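Local atomic coordinates of polysaccharide deacetylase (Bacillus cereus, PDB entry 4HD5), a protein that binds zinc and probably hydrolyses carbon-nitrogen bonds other than peptide bonds, removing acetyl groups from polysaccharides. Residues 245-248 / 249-253; 285-288 / 289-292. All coordinates share one frame; numbering follows the deposited sequence.

Contact 1 (245-248 / 249-253)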
loop_
_atom_site.group_PDB
_atom_site.type_symbol
_atom_site.label_atom_id
_atom_site.label_comp_id
_atom_site.label_asym_id
_atom_site.label_seq_id
_atom_site.Cartn_x
_atom_site.Cartn_y
_atom_site.Cartn_z
ATOM N N LEU A 245 -4.608 24.617 5.279
ATOM C CA LEU A 245 -5.901 24.271 4.701
ATOM C C LEU A 245 -7.034 24.714 5.629
ATOM O O LEU A 245 -6.903 24.637 6.852
ATOM C CB LEU A 245 -5.978 22.768 4.447
ATOM C CG LEU A 245 -4.978 22.220 3.424
ATOM C CD1 LEU A 245 -4.765 20.734 3.637
ATOM C CD2 LEU A 245 -5.432 22.514 2.003
ATOM N N SER A 246 -8.133 25.192 5.049
ATOM C CA SER A 246 -9.318 25.533 5.828
ATOM C C SER A 246 -10.208 24.304 5.939
ATOM O O SER A 246 -10.000 23.309 5.253
ATOM C CB SER A 246 -10.103 26.666 5.171
ATOM O OG SER A 246 -10.724 26.210 3.987
ATOM N N THR A 247 -11.214 24.388 6.791
ATOM C CA THR A 247 -12.181 23.309 6.931
ATOM C C THR A 247 -12.870 23.000 5.590
ATOM O O THR A 247 -13.064 21.838 5.235
ATOM C CB THR A 247 -13.247 23.673 7.983
ATOM O OG1 THR A 247 -12.630 23.774 9.272
ATOM C CG2 THR A 247 -14.352 22.617 8.031
ATOM N N SER A 248 -13.249 24.040 4.854
ATOM C CA SER A 248 -13.977 23.830 3.599
ATOM C C SER A 248 -13.055 23.228 2.540
ATOM O O SER A 248 -13.508 22.465 1.694
ATOM C CB SER A 248 -14.639 25.123 3.108
ATOM O OG SER A 248 -13.668 26.032 2.635
ATOM N N GLU A 249 -11.761 23.543 2.600
ATOM C CA GLU A 249 -10.798 22.955 1.669
ATOM C C GLU A 249 -10.587 21.477 1.986
ATOM O O GLU A 249 -10.596 20.638 1.094
ATOM C CB GLU A 249 -9.468 23.702 1.708
ATOM C CG GLU A 249 -9.557 25.084 1.077
ATOM C CD GLU A 249 -8.301 25.911 1.246
ATOM O OE1 GLU A 249 -7.639 25.805 2.303
ATOM O OE2 GLU A 249 -7.988 26.694 0.320
ATOM N N ILE A 250 -10.419 21.166 3.266
ATOM C CA ILE A 250 -10.309 19.774 3.694
ATOM C C ILE A 250 -11.538 18.979 3.268
ATOM O O ILE A 250 -11.413 17.872 2.741
ATOM C CB ILE A 250 -10.090 19.669 5.215
ATOM C CG1 ILE A 250 -8.681 20.162 5.550
ATOM C CG2 ILE A 250 -10.268 18.232 5.698
ATOM C CD1 ILE A 250 -8.477 20.516 6.998
ATOM N N LYS A 251 -12.723 19.549 3.482
ATOM C CA LYS A 251 -13.960 18.856 3.122
ATOM C C LYS A 251 -14.054 18.600 1.619
ATOM O O LYS A 251 -14.436 17.503 1.202
ATOM C CB LYS A 251 -15.189 19.618 3.625
ATOM C CG LYS A 251 -15.497 19.376 5.093
ATOM C CD LYS A 251 -16.930 19.786 5.418
ATOM C CE LYS A 251 -17.376 19.226 6.752
ATOM N NZ LYS A 251 -16.627 19.880 7.849
ATOM N N GLU A 252 -13.680 19.590 0.811
ATOM C CA GLU A 252 -13.653 19.413 -0.639
ATOM C C GLU A 252 -12.719 18.249 -1.023
ATOM O O GLU A 252 -13.072 17.396 -1.837
ATOM C CB GLU A 252 -13.235 20.719 -1.334
ATOM C CG GLU A 252 -13.058 20.576 -2.841
ATOM C CD GLU A 252 -12.861 21.893 -3.574
ATOM O OE1 GLU A 252 -12.716 22.957 -2.933
ATOM O OE2 GLU A 252 -12.854 21.850 -4.819
ATOM N N MET A 253 -11.538 18.218 -0.408
ATOM C CA MET A 253 -10.543 17.186 -0.676
ATOM C C MET A 253 -11.071 15.789 -0.344
ATOM O O MET A 253 -10.930 14.871 -1.136
ATOM C CB MET A 253 -9.251 17.478 0.102
ATOM C CG MET A 253 -8.498 18.696 -0.408
ATOM S SD MET A 253 -7.156 19.177 0.699
ATOM C CE MET A 253 -6.017 17.836 0.402
#

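Contact 2 (285-288 / 289-292)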
loop_
_atom_site.group_PDB
_atom_site.type_symbol
_atom_site.label_atom_id
_atom_site.label_comp_id
_atom_site.label_asym_id
_atom_site.label_seq_id
_atom_site.Cartn_x
_atom_site.Cartn_y
_atom_site.Cartn_z
ATOM N N LYS A 285 -6.909 13.102 16.723
ATOM C CA LYS A 285 -7.730 12.133 16.036
ATOM C C LYS A 285 -9.202 12.541 16.053
ATOM O O LYS A 285 -9.844 12.623 15.007
ATOM C CB LYS A 285 -7.562 10.769 16.716
ATOM C CG LYS A 285 -8.391 9.672 16.118
ATOM C CD LYS A 285 -8.150 8.361 16.826
ATOM C CE LYS A 285 -9.253 7.376 16.496
ATOM N NZ LYS A 285 -8.877 6.056 17.041
ATOM N N GLU A 286 -9.723 12.783 17.248
ATOM C CA GLU A 286 -11.151 13.079 17.435
ATOM C C GLU A 286 -11.575 14.422 16.817
ATOM O O GLU A 286 -12.590 14.502 16.105
ATOM C CB GLU A 286 -11.508 13.010 18.923
ATOM C CG GLU A 286 -11.461 11.586 19.457
ATOM C CD GLU A 286 -11.811 11.461 20.933
ATOM O OE1 GLU A 286 -11.973 12.487 21.630
ATOM O OE2 GLU A 286 -11.915 10.312 21.397
ATOM N N LYS A 287 -10.797 15.461 17.072
ATOM C CA LYS A 287 -11.034 16.754 16.447
ATOM C C LYS A 287 -11.021 16.628 14.919
ATOM O O LYS A 287 -11.914 17.131 14.248
ATOM C CB LYS A 287 -10.010 17.782 16.926
ATOM C CG LYS A 287 -10.253 19.190 16.402
ATOM C CD LYS A 287 -9.190 20.182 16.873
ATOM C CE LYS A 287 -9.392 20.593 18.332
ATOM N NZ LYS A 287 -8.851 19.603 19.307
ATOM N N LEU A 288 -10.030 15.931 14.365
ATOM C CA LEU A 288 -9.951 15.778 12.916
ATOM C C LEU A 288 -11.119 14.955 12.341
ATOM O O LEU A 288 -11.624 15.269 11.267
ATOM C CB LEU A 288 -8.601 15.168 12.513
ATOM C CG LEU A 288 -8.285 15.140 11.018
ATOM C CD1 LEU A 288 -8.400 16.529 10.415
ATOM C CD2 LEU A 288 -6.887 14.576 10.768
ATOM N N GLU A 289 -11.532 13.907 13.052
ATOM C CA GLU A 289 -12.682 13.093 12.653
ATOM C C GLU A 289 -13.998 13.886 12.499
ATOM O O GLU A 289 -14.783 13.609 11.581
ATOM C CB GLU A 289 -12.880 11.926 13.634
ATOM C CG GLU A 289 -11.964 10.749 13.331
ATOM C CD GLU A 289 -12.162 9.573 14.255
ATOM O OE1 GLU A 289 -12.867 9.709 15.269
ATOM O OE2 GLU A 289 -11.602 8.504 13.962
ATOM N N LYS A 290 -14.231 14.874 13.357
ATOM C CA LYS A 290 -15.436 15.713 13.218
ATOM C C LYS A 290 -15.329 16.676 12.033
ATOM O O LYS A 290 -16.337 17.082 11.479
ATOM C CB LYS A 290 -15.811 16.460 14.511
ATOM C CG LYS A 290 -14.763 17.354 15.147
ATOM C CD LYS A 290 -14.604 18.719 14.469
ATOM C CE LYS A 290 -13.441 19.525 15.062
ATOM N NZ LYS A 290 -13.852 20.254 16.295
ATOM N N ILE A 291 -14.108 17.023 11.635
ATOM C CA ILE A 291 -13.919 17.852 10.456
ATOM C C ILE A 291 -14.195 17.025 9.200
ATOM O O ILE A 291 -14.979 17.433 8.341
ATOM C CB ILE A 291 -12.494 18.444 10.379
ATOM C CG1 ILE A 291 -12.201 19.355 11.579
ATOM C CG2 ILE A 291 -12.302 19.208 9.078
ATOM C CD1 ILE A 291 -13.102 20.555 11.690
ATOM N N THR A 292 -13.567 15.856 9.104
ATOM C CA THR A 292 -13.590 15.090 7.864
ATOM C C THR A 292 -14.846 14.271 7.704
ATOM O O THR A 292 -15.239 13.977 6.588
ATOM C CB THR A 292 -12.391 14.112 7.747
ATOM O OG1 THR A 292 -12.484 13.093 8.757
ATOM C CG2 THR A 292 -11.067 14.861 7.869
#

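Contact 1 (245-248 / 249-253)
Glu249 folds back over the start of helix 247-255, and its OE1 accepts a nearly straight hydrogen bond from Ser246 N at 2.9 Å. The amide reaches OE1 on the anti side of the carboxylate, 20° out of its plane. In return, Ser246 OG receives Glu249 N at 3.2 Å. This reciprocal pair is a capping box with Ser246 as N-cap, and it serves two amides at the head of the helix. Serine suits the cap because its short hydroxyl, held between backbone N and carbonyl carbon (chi1 71°), can stand in for a missing carbonyl of the preceding turn. Glutamate suits the third helical position because CG beside its own backbone N (chi1 -71°) turns an otherwise extended chain toward the N-terminus. Leu245, buried just ahead of the cap, lies under the first turn of the helix: its CB meets Ile250 CG1 at 3.9 Å, and its CD2 lies 4.0 Å from both Met253 SD and Glu249 OE1. Met212 of helix 211-221 packs on this leucine and methionine as well. Behind the box the regular turns begin, with Ser246 O taking Ile250 N at 3.0 Å. Glu249 OE1 also forms a salt bridge with Lys209, so the same oxygen joins cap and neighbouring loop; the lysine and the helix's N-terminal dipole would both be expected to favour the ionised carboxylate.

Contact 2 (285-288 / 289-292)
Leu288 O is gripped from the last turn of the helix: Thr292 N binds it at 3.0 Å, with an N-H...O angle of 160°, and Ile291 N adds a weak bond at 3.1 Å. Thr292 also lays its methyl group against the leucine, CG2 being 4.0 Å from Leu288 CD1 where the two side chains cross. A small branched residue fits here, since the methyl faces the leucine while OG1 takes a bond from Lys294 N beyond the helix end. These residues form the C-terminal end of helix 277-292, in the parallel-stranded TIM-barrel domain of the deacetylase, where Leu288 is buried and packs on Val296. One turn earlier, Glu289 N binds Lys285 O at 2.9 Å. The side chains of this pair run side by side, but Lys285 NZ stays 4.8 Å from Glu289 OE2. Each is drawn to a backbone partner elsewhere, the lysine to Tyr317 O and the glutamate to Val296 N. On the exposed flank the first torsion of Lys290 (chi1 56°) and a bend at chi2 (79°) curl its aliphatic chain over Lys287 O, with Lys290 CE 3.0 Å from that oxygen and 3.5 Å from Lys287 CG, a tight fit; Lys287 NZ and Lys290 NZ remain 5.9 Å apart.

Contacts 1 and 2 come in series along the chain, their centres 12 Å apart, and meet where the N-terminal half of helix 247-255 lies against the end of helix 277-292. Lys251 NZ reaches Ile291 O at 3.0 Å, a probable hydrogen bond that ties the first helix to a carbonyl at the C-terminal end of the second. Beside it Ile250 CG2 packs at 4.1 Å on Ile291 CG2 and on Thr292 CG2. Both contacts lie in the shell behind the zinc site of Asp206, His264 and His268: the side chain of Leu245 is about 8 Å from that of Asp206 and 12 Å from the zinc ion, that of Leu288 about 7 Å from that of His264 and 13 Å from the zinc.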